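Local atomic coordinates of contact-dependent inhibitor A (PDB entry 4NTQ), a protein that carries a C-terminal toxin domain that probably acts as a ribosomal RNase in target bacteria and is bound by the immunity protein CdiI. Residues A[176-181]-A[190-195]; A[196-201]-A[213-218]. One frame throughout, in Å; residues are numbered along the deposited sequence.

Interaction 1 of 2, residues A[176-181]-A[190-195]; sequences RRIPPQ and QPVFYD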
loop_
_atom_site.group_PDB
_atom_site.type_symbol
_atom_site.label_atom_id
_atom_site.label_comp_id
_atom_site.label_asym_id
_atom_site.label_seq_id
_atom_site.Cartn_x
_atom_site.Cartn_y
_atom_site.Cartn_z
ATOM N N ARG A 176 17.836 -7.318 -4.972
ATOM C CA ARG A 176 17.521 -6.214 -5.862
ATOM C C ARG A 176 16.657 -5.159 -5.180
ATOM O O ARG A 176 15.448 -5.325 -5.037
ATOM C CB ARG A 176 16.855 -6.738 -7.145
ATOM C CG ARG A 176 16.564 -5.684 -8.210
ATOM C CD ARG A 176 17.768 -4.782 -8.444
ATOM N NE ARG A 176 18.943 -5.523 -8.896
ATOM C CZ ARG A 176 20.157 -4.993 -9.045
ATOM N NH1 ARG A 176 20.366 -3.711 -8.776
ATOM N NH2 ARG A 176 21.164 -5.747 -9.463
ATOM N N ARG A 177 17.285 -4.071 -4.747
ATOM C CA ARG A 177 16.529 -2.953 -4.215
ATOM C C ARG A 177 15.777 -2.297 -5.354
ATOM O O ARG A 177 16.380 -1.836 -6.316
ATOM C CB ARG A 177 17.448 -1.922 -3.570
ATOM C CG ARG A 177 16.718 -0.630 -3.224
ATOM C CD ARG A 177 17.636 0.410 -2.602
ATOM N NE ARG A 177 16.884 1.541 -2.061
ATOM C CZ ARG A 177 16.665 2.680 -2.712
ATOM N NH1 ARG A 177 17.146 2.847 -3.941
ATOM N NH2 ARG A 177 15.963 3.652 -2.134
ATOM N N ILE A 178 14.459 -2.265 -5.259
ATOM C CA ILE A 178 13.679 -1.522 -6.235
ATOM C C ILE A 178 13.133 -0.268 -5.587
ATOM O O ILE A 178 12.264 -0.346 -4.724
ATOM C CB ILE A 178 12.494 -2.327 -6.764
ATOM C CG1 ILE A 178 12.966 -3.648 -7.373
ATOM C CG2 ILE A 178 11.712 -1.496 -7.773
ATOM C CD1 ILE A 178 11.822 -4.548 -7.800
ATOM N N PRO A 179 13.647 0.896 -5.996
ATOM C CA PRO A 179 13.193 2.168 -5.430
ATOM C C PRO A 179 11.864 2.569 -6.042
ATOM O O PRO A 179 11.583 2.177 -7.174
ATOM C CB PRO A 179 14.286 3.146 -5.855
ATOM C CG PRO A 179 14.835 2.552 -7.117
ATOM C CD PRO A 179 14.753 1.067 -6.954
ATOM N N PRO A 180 11.053 3.341 -5.307
ATOM C CA PRO A 180 9.734 3.774 -5.786
ATOM C C PRO A 180 9.790 4.678 -7.013
ATOM O O PRO A 180 8.810 4.731 -7.757
ATOM C CB PRO A 180 9.149 4.534 -4.588
ATOM C CG PRO A 180 10.325 4.868 -3.726
ATOM C CD PRO A 180 11.311 3.761 -3.921
ATOM N N GLN A 181 10.901 5.376 -7.219
ATOM C CA GLN A 181 11.041 6.278 -8.361
ATOM C C GLN A 181 12.215 5.909 -9.265
ATOM O O GLN A 181 13.241 5.435 -8.789
ATOM C CB GLN A 181 11.226 7.713 -7.888
ATOM C CG GLN A 181 9.975 8.371 -7.368
ATOM C CD GLN A 181 10.239 9.787 -6.887
ATOM O OE1 GLN A 181 10.892 9.998 -5.861
ATOM N NE2 GLN A 181 9.734 10.766 -7.634
ATOM N N GLN A 190 10.195 4.737 0.489
ATOM C CA GLN A 190 10.040 3.347 0.896
ATOM C C GLN A 190 10.300 2.480 -0.310
ATOM O O GLN A 190 9.562 2.534 -1.287
ATOM C CB GLN A 190 8.635 3.060 1.436
ATOM C CG GLN A 190 8.429 3.336 2.927
ATOM C CD GLN A 190 7.020 2.971 3.405
ATOM O OE1 GLN A 190 6.196 3.848 3.680
ATOM N NE2 GLN A 190 6.743 1.672 3.504
ATOM N N PRO A 191 11.368 1.680 -0.255
ATOM C CA PRO A 191 11.656 0.847 -1.408
ATOM C C PRO A 191 11.072 -0.523 -1.177
ATOM O O PRO A 191 10.486 -0.802 -0.141
ATOM C CB PRO A 191 13.169 0.732 -1.350
ATOM C CG PRO A 191 13.424 0.615 0.118
ATOM C CD PRO A 191 12.410 1.538 0.775
ATOM N N VAL A 192 11.286 -1.387 -2.151
ATOM C CA VAL A 192 10.830 -2.749 -2.103
ATOM C C VAL A 192 12.059 -3.589 -2.489
ATOM O O VAL A 192 12.832 -3.181 -3.355
ATOM C CB VAL A 192 9.661 -2.902 -3.108
ATOM C CG1 VAL A 192 9.743 -4.176 -3.853
ATOM C CG2 VAL A 192 8.318 -2.744 -2.416
ATOM N N PHE A 193 12.262 -4.729 -1.828
ATOM C CA PHE A 193 13.401 -5.591 -2.128
ATOM C C PHE A 193 12.978 -6.911 -2.778
ATOM O O PHE A 193 12.084 -7.599 -2.292
ATOM C CB PHE A 193 14.248 -5.823 -0.871
ATOM C CG PHE A 193 14.753 -4.544 -0.249
ATOM C CD1 PHE A 193 15.964 -3.994 -0.644
ATOM C CD2 PHE A 193 14.002 -3.879 0.707
ATOM C CE1 PHE A 193 16.423 -2.818 -0.082
ATOM C CE2 PHE A 193 14.459 -2.698 1.271
ATOM C CZ PHE A 193 15.670 -2.169 0.876
ATOM N N TYR A 194 13.644 -7.255 -3.876
ATOM C CA TYR A 194 13.194 -8.321 -4.763
ATOM C C TYR A 194 14.006 -9.615 -4.621
ATOM O O TYR A 194 15.233 -9.589 -4.543
ATOM C CB TYR A 194 13.255 -7.822 -6.203
ATOM C CG TYR A 194 12.594 -8.712 -7.219
ATOM C CD1 TYR A 194 13.111 -8.818 -8.504
ATOM C CD2 TYR A 194 11.453 -9.437 -6.908
ATOM C CE1 TYR A 194 12.520 -9.617 -9.450
ATOM C CE2 TYR A 194 10.840 -10.238 -7.856
ATOM C CZ TYR A 194 11.385 -10.326 -9.125
ATOM O OH TYR A 194 10.798 -11.119 -10.080
ATOM N N ASP A 195 13.294 -10.737 -4.600
ATOM C CA ASP A 195 13.872 -12.061 -4.419
ATOM C C ASP A 195 14.294 -12.603 -5.748
ATOM O O ASP A 195 15.108 -13.511 -5.822
ATOM C CB ASP A 195 12.792 -13.013 -3.893
ATOM C CG ASP A 195 13.332 -13.995 -2.896
ATOM O OD1 ASP A 195 14.526 -13.905 -2.545
ATOM O OD2 ASP A 195 12.559 -14.843 -2.433
#

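Interaction 2 of 2, residues A[196-201]-A[213-218]; sequences GKNYIT and WKMFNS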
loop_
_atom_site.group_PDB
_atom_site.type_symbol
_atom_site.label_atom_id
_atom_site.label_comp_id
_atom_site.label_asym_id
_atom_site.label_seq_id
_atom_site.Cartn_x
_atom_site.Cartn_y
_atom_site.Cartn_z
ATOM N N GLY A 196 13.700 -12.056 -6.799
ATOM C CA GLY A 196 13.593 -12.777 -8.042
ATOM C C GLY A 196 12.261 -13.509 -8.071
ATOM O O GLY A 196 11.865 -14.035 -9.106
ATOM N N LYS A 197 11.570 -13.556 -6.931
ATOM C CA LYS A 197 10.215 -14.101 -6.873
ATOM C C LYS A 197 9.270 -13.164 -6.106
ATOM O O LYS A 197 8.272 -12.686 -6.650
ATOM C CB LYS A 197 10.211 -15.496 -6.234
ATOM C CG LYS A 197 8.819 -16.147 -6.180
ATOM C CD LYS A 197 8.868 -17.601 -5.704
ATOM C CE LYS A 197 7.476 -18.182 -5.464
ATOM N NZ LYS A 197 6.604 -18.130 -6.669
ATOM N N ASN A 198 9.603 -12.908 -4.842
ATOM C CA ASN A 198 8.792 -12.074 -3.959
ATOM C C ASN A 198 9.456 -10.759 -3.548
ATOM O O ASN A 198 10.651 -10.545 -3.791
ATOM C CB ASN A 198 8.434 -12.857 -2.701
ATOM C CG ASN A 198 7.494 -13.989 -2.984
ATOM O OD1 ASN A 198 6.481 -13.810 -3.663
ATOM N ND2 ASN A 198 7.821 -15.174 -2.476
ATOM N N TYR A 199 8.674 -9.896 -2.899
ATOM C CA TYR A 199 9.152 -8.588 -2.466
ATOM C C TYR A 199 8.947 -8.379 -0.968
ATOM O O TYR A 199 7.916 -8.755 -0.410
ATOM C CB TYR A 199 8.430 -7.471 -3.229
ATOM C CG TYR A 199 8.457 -7.612 -4.742
ATOM C CD1 TYR A 199 9.403 -6.937 -5.512
ATOM C CD2 TYR A 199 7.531 -8.415 -5.404
ATOM C CE1 TYR A 199 9.423 -7.049 -6.896
ATOM C CE2 TYR A 199 7.553 -8.536 -6.787
ATOM C CZ TYR A 199 8.507 -7.861 -7.527
ATOM O OH TYR A 199 8.529 -7.993 -8.896
ATOM N N ILE A 200 9.926 -7.769 -0.314
ATOM C CA ILE A 200 9.761 -7.391 1.081
ATOM C C ILE A 200 10.026 -5.904 1.267
ATOM O O ILE A 200 10.777 -5.302 0.499
ATOM C CB ILE A 200 10.689 -8.180 2.008
ATOM C CG1 ILE A 200 12.132 -8.095 1.531
ATOM C CG2 ILE A 200 10.280 -9.633 2.090
ATOM C CD1 ILE A 200 13.101 -8.843 2.415
ATOM N N THR A 201 9.365 -5.314 2.263
ATOM C CA THR A 201 9.675 -3.975 2.756
ATOM C C THR A 201 9.653 -4.086 4.250
ATOM O O THR A 201 8.890 -4.887 4.790
ATOM C CB THR A 201 8.605 -2.914 2.424
ATOM O OG1 THR A 201 7.349 -3.295 3.001
ATOM C CG2 THR A 201 8.438 -2.752 0.963
ATOM N N TRP A 213 9.113 -7.732 8.581
ATOM C CA TRP A 213 8.902 -7.450 7.164
ATOM C C TRP A 213 7.453 -7.646 6.734
ATOM O O TRP A 213 6.732 -8.458 7.306
ATOM C CB TRP A 213 9.769 -8.378 6.312
ATOM C CG TRP A 213 11.250 -8.248 6.519
ATOM C CD1 TRP A 213 12.041 -9.033 7.308
ATOM C CD2 TRP A 213 12.123 -7.293 5.902
ATOM N NE1 TRP A 213 13.347 -8.616 7.231
ATOM C CE2 TRP A 213 13.425 -7.553 6.371
ATOM C CE3 TRP A 213 11.930 -6.244 4.997
ATOM C CZ2 TRP A 213 14.532 -6.798 5.970
ATOM C CZ3 TRP A 213 13.022 -5.497 4.602
ATOM C CH2 TRP A 213 14.309 -5.780 5.085
ATOM N N LYS A 214 7.029 -6.900 5.721
ATOM C CA LYS A 214 5.786 -7.211 5.021
ATOM C C LYS A 214 6.217 -7.790 3.687
ATOM O O LYS A 214 7.177 -7.305 3.093
ATOM C CB LYS A 214 4.940 -5.953 4.815
ATOM C CG LYS A 214 4.643 -5.203 6.108
ATOM C CD LYS A 214 3.190 -5.341 6.509
ATOM C CE LYS A 214 2.891 -4.639 7.840
ATOM N NZ LYS A 214 2.887 -5.588 9.000
HETATM N N MSE A 215 5.537 -8.834 3.219
HETATM C CA MSE A 215 5.930 -9.473 1.968
HETATM C C MSE A 215 4.823 -9.393 0.940
HETATM O O MSE A 215 3.651 -9.498 1.282
HETATM C CB MSE A 215 6.318 -10.927 2.208
HETATM C CG MSE A 215 6.723 -11.693 0.957
HETATM SE SE MSE A 215 7.273 -13.518 1.385
HETATM C CE MSE A 215 8.533 -13.087 2.820
ATOM N N PHE A 216 5.193 -9.199 -0.322
ATOM C CA PHE A 216 4.223 -9.187 -1.406
ATOM C C PHE A 216 4.611 -10.212 -2.469
ATOM O O PHE A 216 5.794 -10.403 -2.755
ATOM C CB PHE A 216 4.125 -7.795 -2.025
ATOM C CG PHE A 216 3.742 -6.721 -1.047
ATOM C CD1 PHE A 216 2.434 -6.281 -0.958
ATOM C CD2 PHE A 216 4.689 -6.156 -0.212
ATOM C CE1 PHE A 216 2.078 -5.290 -0.056
ATOM C CE2 PHE A 216 4.343 -5.158 0.687
ATOM C CZ PHE A 216 3.035 -4.726 0.762
ATOM N N ASN A 217 3.629 -10.879 -3.059
ATOM C CA ASN A 217 3.969 -11.897 -4.052
ATOM C C ASN A 217 4.344 -11.321 -5.417
ATOM O O ASN A 217 4.397 -10.099 -5.584
ATOM C CB ASN A 217 2.893 -12.984 -4.157
ATOM C CG ASN A 217 1.620 -12.504 -4.813
ATOM O OD1 ASN A 217 1.527 -11.375 -5.290
ATOM N ND2 ASN A 217 0.625 -13.379 -4.849
ATOM N N SER A 218 4.585 -12.202 -6.386
ATOM C CA SER A 218 5.113 -11.803 -7.687
ATOM C C SER A 218 4.186 -10.822 -8.390
ATOM O O SER A 218 4.604 -10.103 -9.290
ATOM C CB SER A 218 5.352 -13.026 -8.573
ATOM O OG SER A 218 4.125 -13.638 -8.920
HETATM O O HOH W 1 4.813 -14.970 -5.676
#

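Interaction 1 of 2, residues A[176-181]-A[190-195]
The amide N of I178 gives the shortest bond of this contact, 2.7 Å to the carbonyl O of V192. V192 answers through its own N, 2.9 Å from I178 O. Two residue pairs along, Y194 N reaches R176 O at 2.9 Å, whereas the return bond from R176 N to Y194 O is weak. This is regular antiparallel pairing, I178–V192 and R176–Y194 being hydrogen-bonded pairs and R177–F193 the non-hydrogen-bonded pair between them; strand 176-178 is one of the two edge strands, within this chain, of the antiparallel sheet. On one face the extended R177 side chain, its CG anti to the backbone N (chi1 170°), passes F193 with CB 3.7 Å from CE1 and then lays NE by P191 CB. Guanidinium and phenyl planes stand 62° apart, and NH1 is bound by N186 O. On the other face I178 and Y194 run side by side, CD1 of I178 lying 3.9 Å from CB of Y194. Past the strand end, P180 CD sits 3.4 Å from Q190 O. F76 of the CdiI chain packs on I178 and V192.

Interaction 2 of 2, residues A[196-201]-A[213-218]
I200 and W213 form the tight end of this contact: the CD1 methyl of I200 lies over the indole, 3.9 Å from the centroid of its six-membered ring and only 11° off the normal, a CH-pi contact. With CG1 wedged between the backbone N and carbonyl carbon (chi1 52°), I200 sends that branch to the indole, while its CG2 turns to the selenomethionine at M215, 3.9 Å from CE. The indole also presents its edge to the T201 backbone, CE3 lying 3.2 Å from T201 C. Four backbone bonds close the two hydrogen-bonded pairs of this antiparallel hairpin, Y199–F216 and T201–K214, the shortest being F216 N to Y199 O at 2.8 Å. Across the sheet from I200, the Y199 ring turns its edge to the carbonyl oxygens of F216 and N217. Beyond the strands the pairing gives way to looser, wetter contact. There a water donates to N198 OD1 and accepts from S218 N, both at 2.9 Å, bridging the segments where K197 and S218 are exposed; K197 NZ forms a salt bridge with D122 of the CdiI chain. Strands 192-194 and 222-226 flank the hairpin in the sheet, and helix 164-170 packs through A169 against I200 and W213, on the face that also carries M215.

Interactions 1 and 2 are successive antiparallel pairings in one sheet, joined where strand 192-194 lies beside 199-202: the backbones of F193 and I200 are hydrogen-bonded, and the Y194 and Y199 rings stack. Interaction 1 takes in an edge strand and is partly buried, its side-chain contacts being made by prolines, aliphatic and aromatic groups and the alkyl part of an arginine. Interaction 2 lies further into the sheet and is largely buried, with an aromatic and aliphatic cluster at one end and a water bridge at the other. Helix 164-170 covers one face of both, touching F193 in the first and I200 in the second. CdiI also contacts both, through a hydrogen bond from N75 of its chain to P179 O in interaction 1 and through F97 at the Y199 ring in interaction 2.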